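PDB 3K93: phage related exonuclease from Haemophilus somnus 129PT, which probably acts as a phage-related, metal-dependent DNA exonuclease with the hallmarks of the PD-(D/E)XK nuclease superfamily. Local coordinates for residues Q70-S75 against C99-P104; D111-W116 against D138-G143. All coordinates share one frame; numbering follows the deposited sequence.

Contact 1. Residues Q70-S75 against C99-P104; sequences QAIKLS and CDIYVP. With NA (sodium ion), chain B.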
ATOM      1  N   GLN A  70     -10.738 -29.681 -11.569  1.00 22.28           N
ATOM      2  CA  GLN A  70      -9.470 -30.280 -11.148  1.00 21.58           C
ATOM      3  C   GLN A  70      -9.212 -30.165  -9.653  1.00 20.17           C
ATOM      4  O   GLN A  70      -8.712 -31.106  -9.049  1.00 19.63           O
ATOM      5  CB  GLN A  70      -8.302 -29.611 -11.833  1.00 22.67           C
ATOM      6  CG  GLN A  70      -8.220 -29.838 -13.312  1.00 26.49           C
ATOM      7  CD  GLN A  70      -6.921 -29.334 -13.878  1.00 31.58           C
ATOM      8  OE1 GLN A  70      -5.840 -29.567 -13.298  1.00 35.29           O
ATOM      9  NE2 GLN A  70      -6.999 -28.648 -15.038  1.00 34.71           N
ATOM     10  N   ALA A  71      -9.534 -29.013  -9.052  1.00 18.58           N
ATOM     11  CA  ALA A  71      -9.328 -28.846  -7.616  1.00 17.86           C
ATOM     12  C   ALA A  71     -10.179 -29.858  -6.843  1.00 17.54           C
ATOM     13  O   ALA A  71      -9.686 -30.507  -5.919  1.00 16.57           O
ATOM     14  CB  ALA A  71      -9.660 -27.406  -7.152  1.00 16.71           C
ATOM     15  N   ILE A  72     -11.451 -29.979  -7.228  1.00 17.76           N
ATOM     16  CA  ILE A  72     -12.375 -30.864  -6.539  1.00 17.95           C
ATOM     17  C   ILE A  72     -11.949 -32.321  -6.685  1.00 18.26           C
ATOM     18  O   ILE A  72     -12.045 -33.081  -5.731  1.00 17.44           O
ATOM     19  CB  ILE A  72     -13.818 -30.633  -6.988  1.00 18.38           C
ATOM     20  CG1 ILE A  72     -14.297 -29.292  -6.420  1.00 18.93           C
ATOM     21  CG2 ILE A  72     -14.739 -31.783  -6.512  1.00 17.18           C
ATOM     22  CD1 ILE A  72     -15.630 -28.848  -6.958  1.00 20.72           C
ATOM     23  N   LYS A  73     -11.425 -32.688  -7.853  1.00 19.19           N
ATOM     24  CA  LYS A  73     -10.879 -34.031  -8.050  1.00 19.58           C
ATOM     25  C   LYS A  73      -9.694 -34.270  -7.132  1.00 19.19           C
ATOM     26  O   LYS A  73      -9.606 -35.316  -6.537  1.00 20.81           O
ATOM     27  CB  LYS A  73     -10.508 -34.317  -9.525  1.00 20.28           C
ATOM     28  CG  LYS A  73     -11.720 -34.801 -10.408  1.00 20.07           C
ATOM     29  N   LEU A  74      -8.801 -33.310  -6.979  1.00 18.86           N
ATOM     30  CA  LEU A  74      -7.655 -33.501  -6.068  1.00 18.08           C
ATOM     31  C   LEU A  74      -8.127 -33.616  -4.592  1.00 17.50           C
ATOM     32  O   LEU A  74      -7.604 -34.427  -3.800  1.00 16.46           O
ATOM     33  CB  LEU A  74      -6.643 -32.366  -6.228  1.00 17.21           C
ATOM     34  CG  LEU A  74      -5.357 -32.419  -5.377  1.00 17.97           C
ATOM     35  CD1 LEU A  74      -4.591 -33.750  -5.530  1.00 15.12           C
ATOM     36  CD2 LEU A  74      -4.428 -31.242  -5.691  1.00 14.88           C
ATOM     37  N   SER A  75      -9.114 -32.808  -4.240  1.00 16.95           N
ATOM     38  CA  SER A  75      -9.728 -32.882  -2.907  1.00 16.79           C
ATOM     39  C   SER A  75     -10.251 -34.263  -2.656  1.00 17.06           C
ATOM     40  O   SER A  75     -10.061 -34.789  -1.579  1.00 17.03           O
ATOM     41  CB  SER A  75     -10.853 -31.851  -2.751  1.00 16.20           C
ATOM     42  OG  SER A  75     -10.324 -30.546  -2.699  1.00 15.10           O
ATOM     43  N   CYS A  99     -21.020 -23.261  -1.131  1.00 13.83           N
ATOM     44  CA  CYS A  99     -19.763 -23.932  -0.847  1.00 14.45           C
ATOM     45  C   CYS A  99     -19.348 -24.735  -2.061  1.00 14.65           C
ATOM     46  O   CYS A  99     -20.140 -24.907  -2.998  1.00 14.73           O
ATOM     47  CB  CYS A  99     -19.885 -24.816   0.394  1.00 14.02           C
ATOM     48  SG  CYS A  99     -20.973 -26.253   0.228  1.00 18.23           S
ATOM     49  N   ASP A 100     -18.090 -25.170  -2.075  1.00 14.90           N
ATOM     50  CA  ASP A 100     -17.561 -25.989  -3.169  1.00 15.42           C
ATOM     51  C   ASP A 100     -18.013 -27.417  -3.013  1.00 15.50           C
ATOM     52  O   ASP A 100     -18.594 -27.991  -3.938  1.00 15.80           O
ATOM     53  CB  ASP A 100     -16.032 -25.969  -3.194  1.00 15.89           C
ATOM     54  CG  ASP A 100     -15.468 -24.589  -3.529  1.00 18.18           C
ATOM     55  OD1 ASP A 100     -16.138 -23.896  -4.345  1.00 18.06           O
ATOM     56  OD2 ASP A 100     -14.378 -24.190  -2.962  1.00 16.33           O
ATOM     57  N   ILE A 101     -17.720 -28.003  -1.851  1.00 15.65           N
ATOM     58  CA  ILE A 101     -18.016 -29.411  -1.578  1.00 15.89           C
ATOM     59  C   ILE A 101     -18.703 -29.576  -0.229  1.00 15.84           C
ATOM     60  O   ILE A 101     -18.276 -29.011   0.772  1.00 15.82           O
ATOM     61  CB  ILE A 101     -16.741 -30.265  -1.584  1.00 15.85           C
ATOM     62  CG1 ILE A 101     -15.842 -29.906  -2.795  1.00 16.52           C
ATOM     63  CG2 ILE A 101     -17.097 -31.758  -1.587  1.00 15.60           C
ATOM     64  CD1 ILE A 101     -14.462 -30.590  -2.827  1.00 15.04           C
ATOM     65  N   TYR A 102     -19.786 -30.348  -0.223  1.00 16.17           N
ATOM     66  CA  TYR A 102     -20.512 -30.705   0.991  1.00 16.34           C
ATOM     67  C   TYR A 102     -20.435 -32.214   1.108  1.00 16.27           C
ATOM     68  O   TYR A 102     -20.777 -32.894   0.167  1.00 15.78           O
ATOM     69  CB  TYR A 102     -21.980 -30.261   0.878  1.00 16.21           C
ATOM     70  CG  TYR A 102     -22.915 -30.774   1.958  1.00 16.48           C
ATOM     71  CD1 TYR A 102     -22.553 -30.754   3.300  1.00 16.63           C
ATOM     72  CD2 TYR A 102     -24.207 -31.230   1.638  1.00 17.97           C
ATOM     73  CE1 TYR A 102     -23.435 -31.201   4.304  1.00 15.72           C
ATOM     74  CE2 TYR A 102     -25.104 -31.675   2.655  1.00 16.54           C
ATOM     75  CZ  TYR A 102     -24.691 -31.657   3.972  1.00 15.77           C
ATOM     76  OH  TYR A 102     -25.521 -32.086   4.967  1.00 15.30           O
ATOM     77  N   VAL A 103     -19.965 -32.718   2.251  1.00 16.78           N
ATOM     78  CA  VAL A 103     -19.876 -34.182   2.511  1.00 17.17           C
ATOM     79  C   VAL A 103     -20.749 -34.484   3.754  1.00 18.19           C
ATOM     80  O   VAL A 103     -20.258 -34.411   4.903  1.00 18.64           O
ATOM     81  CB  VAL A 103     -18.383 -34.640   2.725  1.00 17.46           C
ATOM     82  CG1 VAL A 103     -18.263 -36.170   2.709  1.00 15.26           C
ATOM     83  CG2 VAL A 103     -17.482 -34.026   1.655  1.00 15.39           C
ATOM     84  N   PRO A 104     -22.059 -34.767   3.538  1.00 18.42           N
ATOM     85  CA  PRO A 104     -22.970 -34.964   4.666  1.00 19.38           C
ATOM     86  C   PRO A 104     -22.583 -36.172   5.549  1.00 19.99           C
ATOM     87  O   PRO A 104     -22.708 -36.114   6.775  1.00 20.01           O
ATOM     88  CB  PRO A 104     -24.329 -35.205   3.982  1.00 19.31           C
ATOM     89  CG  PRO A 104     -23.989 -35.659   2.618  1.00 18.99           C
ATOM     90  CD  PRO A 104     -22.749 -34.957   2.247  1.00 18.13           C
TER
HETATM   91 NA    NA B 223     -13.240 -22.057  -3.249  1.00 34.38          NA
HETATM   92  O   HOH W   1     -13.960 -22.664  -5.725  1.00 34.50           O
HETATM   93  O   HOH W   2     -15.093 -20.577  -2.106  1.00 34.61           O
HETATM   94  O   HOH W   3     -12.305 -19.982  -3.713  1.00 22.96           O

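Contact 2. Residues D111-W116 against D138-G143; sequences DTKCSW and DIQMQG. With NA (sodium ion), chain B.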
ATOM      1  N   ASP A 111     -13.497 -26.581   0.934  1.00 15.67           N
ATOM      2  CA  ASP A 111     -13.343 -25.453   0.050  1.00 16.99           C
ATOM      3  C   ASP A 111     -11.940 -25.485  -0.611  1.00 16.77           C
ATOM      4  O   ASP A 111     -10.919 -25.641   0.073  1.00 17.69           O
ATOM      5  CB  ASP A 111     -13.514 -24.138   0.824  1.00 17.26           C
ATOM      6  CG  ASP A 111     -13.873 -22.972  -0.094  1.00 20.11           C
ATOM      7  OD1 ASP A 111     -12.949 -22.420  -0.740  1.00 23.40           O
ATOM      8  OD2 ASP A 111     -15.081 -22.625  -0.232  1.00 20.86           O
ATOM      9  N   THR A 112     -11.907 -25.340  -1.931  1.00 15.60           N
ATOM     10  CA  THR A 112     -10.675 -25.330  -2.674  1.00 14.98           C
ATOM     11  C   THR A 112     -10.242 -23.874  -2.955  1.00 15.73           C
ATOM     12  O   THR A 112     -11.053 -23.051  -3.391  1.00 16.42           O
ATOM     13  CB  THR A 112     -10.844 -26.059  -4.014  1.00 14.75           C
ATOM     14  OG1 THR A 112     -11.886 -25.430  -4.770  1.00 15.29           O
ATOM     15  CG2 THR A 112     -11.153 -27.540  -3.819  1.00 13.00           C
ATOM     16  N   LYS A 113      -8.976 -23.564  -2.705  1.00 15.28           N
ATOM     17  CA  LYS A 113      -8.405 -22.269  -3.011  1.00 15.20           C
ATOM     18  C   LYS A 113      -7.222 -22.510  -3.961  1.00 14.80           C
ATOM     19  O   LYS A 113      -6.207 -23.077  -3.559  1.00 12.74           O
ATOM     20  CB  LYS A 113      -7.911 -21.598  -1.724  1.00 15.63           C
ATOM     21  CG  LYS A 113      -8.982 -21.555  -0.592  1.00 16.76           C
ATOM     22  CD  LYS A 113     -10.102 -20.600  -0.919  1.00 15.31           C
ATOM     23  CE  LYS A 113     -11.033 -20.463   0.276  1.00 16.73           C
ATOM     24  NZ  LYS A 113     -12.249 -19.707  -0.057  1.00 13.65           N
ATOM     25  N   CYS A 114      -7.377 -22.067  -5.215  1.00 14.55           N
ATOM     26  CA  CYS A 114      -6.382 -22.297  -6.267  1.00 14.62           C
ATOM     27  C   CYS A 114      -5.378 -21.177  -6.269  1.00 13.15           C
ATOM     28  O   CYS A 114      -5.627 -20.140  -6.833  1.00 12.71           O
ATOM     29  CB  CYS A 114      -7.074 -22.369  -7.644  1.00 14.80           C
ATOM     30  SG  CYS A 114      -8.019 -23.887  -7.827  1.00 18.24           S
ATOM     31  N   SER A 115      -4.231 -21.392  -5.641  1.00 12.88           N
ATOM     32  CA  SER A 115      -3.187 -20.372  -5.572  1.00 12.02           C
ATOM     33  C   SER A 115      -2.688 -19.929  -6.960  1.00 12.11           C
ATOM     34  O   SER A 115      -2.619 -20.739  -7.902  1.00 12.48           O
ATOM     35  CB  SER A 115      -2.011 -20.894  -4.763  1.00 12.40           C
ATOM     36  OG  SER A 115      -2.451 -21.436  -3.522  1.00 12.08           O
ATOM     37  N   TRP A 116      -2.347 -18.656  -7.077  1.00 10.67           N
ATOM     38  CA  TRP A 116      -1.788 -18.147  -8.320  1.00 11.33           C
ATOM     39  C   TRP A 116      -0.398 -18.719  -8.660  1.00 11.60           C
ATOM     40  O   TRP A 116      -0.170 -19.236  -9.775  1.00 11.25           O
ATOM     41  CB  TRP A 116      -1.721 -16.615  -8.284  1.00 10.73           C
ATOM     42  CG  TRP A 116      -1.156 -16.027  -9.513  1.00 10.67           C
ATOM     43  CD1 TRP A 116       0.064 -15.425  -9.641  1.00  9.56           C
ATOM     44  CD2 TRP A 116      -1.759 -16.004 -10.822  1.00 10.42           C
ATOM     45  NE1 TRP A 116       0.254 -15.026 -10.940  1.00 12.54           N
ATOM     46  CE2 TRP A 116      -0.844 -15.367 -11.688  1.00 11.53           C
ATOM     47  CE3 TRP A 116      -2.985 -16.446 -11.337  1.00 12.41           C
ATOM     48  CZ2 TRP A 116      -1.118 -15.147 -13.057  1.00 13.47           C
ATOM     49  CZ3 TRP A 116      -3.274 -16.234 -12.711  1.00 11.37           C
ATOM     50  CH2 TRP A 116      -2.335 -15.604 -13.552  1.00 13.18           C
ATOM     51  N   ASP A 138     -11.310 -18.558   7.361  1.00 15.20           N
ATOM     52  CA  ASP A 138     -11.834 -19.195   8.570  1.00 15.28           C
ATOM     53  C   ASP A 138     -13.290 -18.798   8.852  1.00 14.90           C
ATOM     54  O   ASP A 138     -14.129 -19.649   9.107  1.00 15.22           O
ATOM     55  CB  ASP A 138     -10.933 -18.957   9.795  1.00 15.64           C
ATOM     56  CG  ASP A 138     -10.495 -17.497   9.973  1.00 18.00           C
ATOM     57  OD1 ASP A 138     -10.866 -16.605   9.188  1.00 22.84           O
ATOM     58  OD2 ASP A 138      -9.756 -17.236  10.931  1.00 21.48           O
ATOM     59  N   ILE A 139     -13.594 -17.511   8.737  1.00 14.67           N
ATOM     60  CA  ILE A 139     -14.943 -16.999   9.003  1.00 14.58           C
ATOM     61  C   ILE A 139     -15.897 -17.456   7.883  1.00 13.52           C
ATOM     62  O   ILE A 139     -17.062 -17.801   8.131  1.00 12.43           O
ATOM     63  CB  ILE A 139     -14.963 -15.455   9.055  1.00 15.09           C
ATOM     64  CG1 ILE A 139     -13.922 -14.911  10.051  1.00 18.56           C
ATOM     65  CG2 ILE A 139     -16.315 -14.972   9.481  1.00 13.79           C
ATOM     66  CD1 ILE A 139     -14.128 -15.464  11.502  1.00 21.97           C
ATOM     67  N   GLN A 140     -15.389 -17.457   6.656  1.00 12.48           N
ATOM     68  CA  GLN A 140     -16.162 -17.967   5.527  1.00 12.38           C
ATOM     69  C   GLN A 140     -16.620 -19.400   5.799  1.00 12.32           C
ATOM     70  O   GLN A 140     -17.769 -19.754   5.498  1.00 12.30           O
ATOM     71  CB  GLN A 140     -15.326 -17.918   4.255  1.00 12.40           C
ATOM     72  CG  GLN A 140     -16.007 -18.384   2.970  1.00 13.68           C
ATOM     73  CD  GLN A 140     -15.047 -18.567   1.801  1.00 16.36           C
ATOM     74  OE1 GLN A 140     -13.834 -18.630   1.990  1.00 17.85           O
ATOM     75  NE2 GLN A 140     -15.598 -18.702   0.584  1.00 16.44           N
HETATM   76  N   MSE A 141     -15.721 -20.228   6.348  1.00 11.64           N
HETATM   77  CA  MSE A 141     -16.060 -21.634   6.601  1.00 11.50           C
HETATM   78  C   MSE A 141     -17.112 -21.710   7.699  1.00 11.76           C
HETATM   79  O   MSE A 141     -17.946 -22.618   7.666  1.00 11.06           O
HETATM   80  CB  MSE A 141     -14.827 -22.474   7.030  1.00 11.18           C
HETATM   81  CG  MSE A 141     -13.739 -22.760   5.998  1.00 10.20           C
HETATM   82 SE   MSE A 141     -14.446 -23.405   4.361  0.75 11.77          SE
HETATM   83  CE  MSE A 141     -14.315 -21.754   3.453  1.00 12.36           C
ATOM     84  N   GLN A 142     -17.066 -20.788   8.681  1.00 11.36           N
ATOM     85  CA  GLN A 142     -18.051 -20.816   9.763  1.00 12.30           C
ATOM     86  C   GLN A 142     -19.430 -20.521   9.194  1.00 12.30           C
ATOM     87  O   GLN A 142     -20.409 -21.117   9.622  1.00 12.61           O
ATOM     88  CB  GLN A 142     -17.741 -19.834  10.874  1.00 11.58           C
ATOM     89  CG  GLN A 142     -16.454 -20.097  11.582  1.00 13.31           C
ATOM     90  CD  GLN A 142     -16.479 -21.306  12.494  1.00 14.02           C
ATOM     91  OE1 GLN A 142     -17.535 -21.900  12.766  1.00 14.84           O
ATOM     92  NE2 GLN A 142     -15.310 -21.659  12.996  1.00 11.30           N
ATOM     93  N   GLY A 143     -19.476 -19.629   8.213  1.00 12.51           N
ATOM     94  CA  GLY A 143     -20.700 -19.301   7.514  1.00 12.56           C
ATOM     95  C   GLY A 143     -21.233 -20.485   6.735  1.00 13.11           C
ATOM     96  O   GLY A 143     -22.438 -20.752   6.792  1.00 12.76           O
TER
HETATM   97 NA    NA B 223     -13.240 -22.057  -3.249  1.00 34.38          NA
HETATM   98  O   HOH W   2     -15.093 -20.577  -2.106  1.00 34.61           O
HETATM   99  O   HOH W   1     -13.960 -22.664  -5.725  1.00 34.50           O
HETATM  100  O   HOH W   3     -12.305 -19.982  -3.713  1.00 22.96           O

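Contact 1. Residues Q70-S75 against C99-P104
Ile101 reaches from the edge strand 101-103 to helix 68-79 and lays its CD1 methyl between Ile72 and Ser75, which follow one another by three residues on the helix. This is the tight part of the contact. CD1 of Ile101 lies 3.8 Å from CG1 of Ile72 and 3.9 Å from CG2 of the same residue. Its other neighbour is CB of Ser75, also 3.8 Å from CD1 of Ile101. The two isoleucine side chains lie alongside each other, pointing oppositely. With CD1 anti to CA (chi2 174°), the Ile101 branch is extended and its methyl reaches the helix. Ser75 offers its methylene here, while its OG is hydrogen-bonded to Asp156 on strand 152-158, so the hydroxyl can be buried beside a hydrocarbon methyl.

Toward Asp100 the fit becomes looser. CD1 of Ile72 comes no nearer than 4.3 Å to the carbonyl O of Asp100, and the carboxylate leaves the helix for the hydrated metal. With CG anti to its own carbonyl carbon (chi1 -66°), Asp100 places OD2 2.4 Å from the sodium ion. OD1 accepts a hydrogen bond from water 1, 2.9 Å away, which is itself a ligand of the metal. One carboxylate thus binds the ion both directly and through a water, which limits its rotation. Asp111 OD1, Thr112 O and two further waters are the remaining ligands.

Asp100 and Asp111 with the lysine of the DTK sequence match the pattern of PD-(D/E)XK nucleases, in which such a site usually takes magnesium. The chemistry therefore divides by residue: the Ile101 side chain meets the helix through apolar contact, and Asp100 turns its carboxylate to what is probably the catalytic metal site, occupied here by sodium.

Contact 2. Residues D111-W116 against D138-G143
Strand 111-114 and helix 138-143 run nearly antiparallel, their N-to-C directions 150° apart and their axes 11.3 Å apart at closest approach, with Asp111 and Met141 the nearest residues by CA. Side chains bridge this gap in two places. At the first, Met141, present as selenomethionine, doubles back through bends at chi2 and chi3 and brings its CE methyl within 3.6 Å of CB of Asp111. The two side chains cross at a slant, and SE of Met141 follows at 3.7 Å from the same CB. Apolar cover on the methylene leaves the carboxylate to face the metal site, where OD1 of Asp111 binds the sodium ion; the backbone O of Thr112 is another ligand, 2.4 Å from the ion.

The second bridge is polar. Gln140, extended from CA to its amide, and Lys113, bent at chi2 (-70°) and straight thereafter, reach toward each other from the helix and the strand. NZ of Lys113 donates to OE1 of Gln140 at 2.8 Å, tilted only 16° from the carbonyl plane. The same NZ makes a salt bridge with OD1 of Asp111 at 2.9 Å, although as a hydrogen bond it is weak. On the other branch of Gln140, NE2 bonds to the hydroxyl of Tyr144; with Lys113 NZ donating to OE1, the amide's orientation is settled. Water 2, another sodium ligand, donates to OD2 of Asp111 at 2.8 Å. Gln140 and Tyr144 fit the QxxxY motif of RecB-like nucleases, consistent with a second shell that positions Lys113.

Around the contact, Met141 also packs on Ala153 and Ile155 of strand 152-158, the parallel neighbour of strand 108-114. Tyr137 makes a cation-pi contact with Lys113, while Gln142 on helix 137-148 meets helix 198-221.

The two contacts have centres 12 Å apart and come in series along the chain, contact 1 closing before contact 2 opens. Strands 101-103 and 108-114 are antiparallel neighbours in the four-stranded sheet, and alternate residues of the latter face different helices: Thr112 meets Ala71 and Ser75 of helix 68-79, whereas Asp111 and Lys113 face helix 137-148. Strand 108-114 thus has helix 68-79 on one face and helix 137-148 on the other. Both contacts supply ligands to one sodium ion, and a probable hydrogen bond from Thr112 N to Asp100 OD2 joins them directly at 2.9 Å. The presumed nuclease centre is therefore assembled from adjacent strands, with each helix packed against a different side.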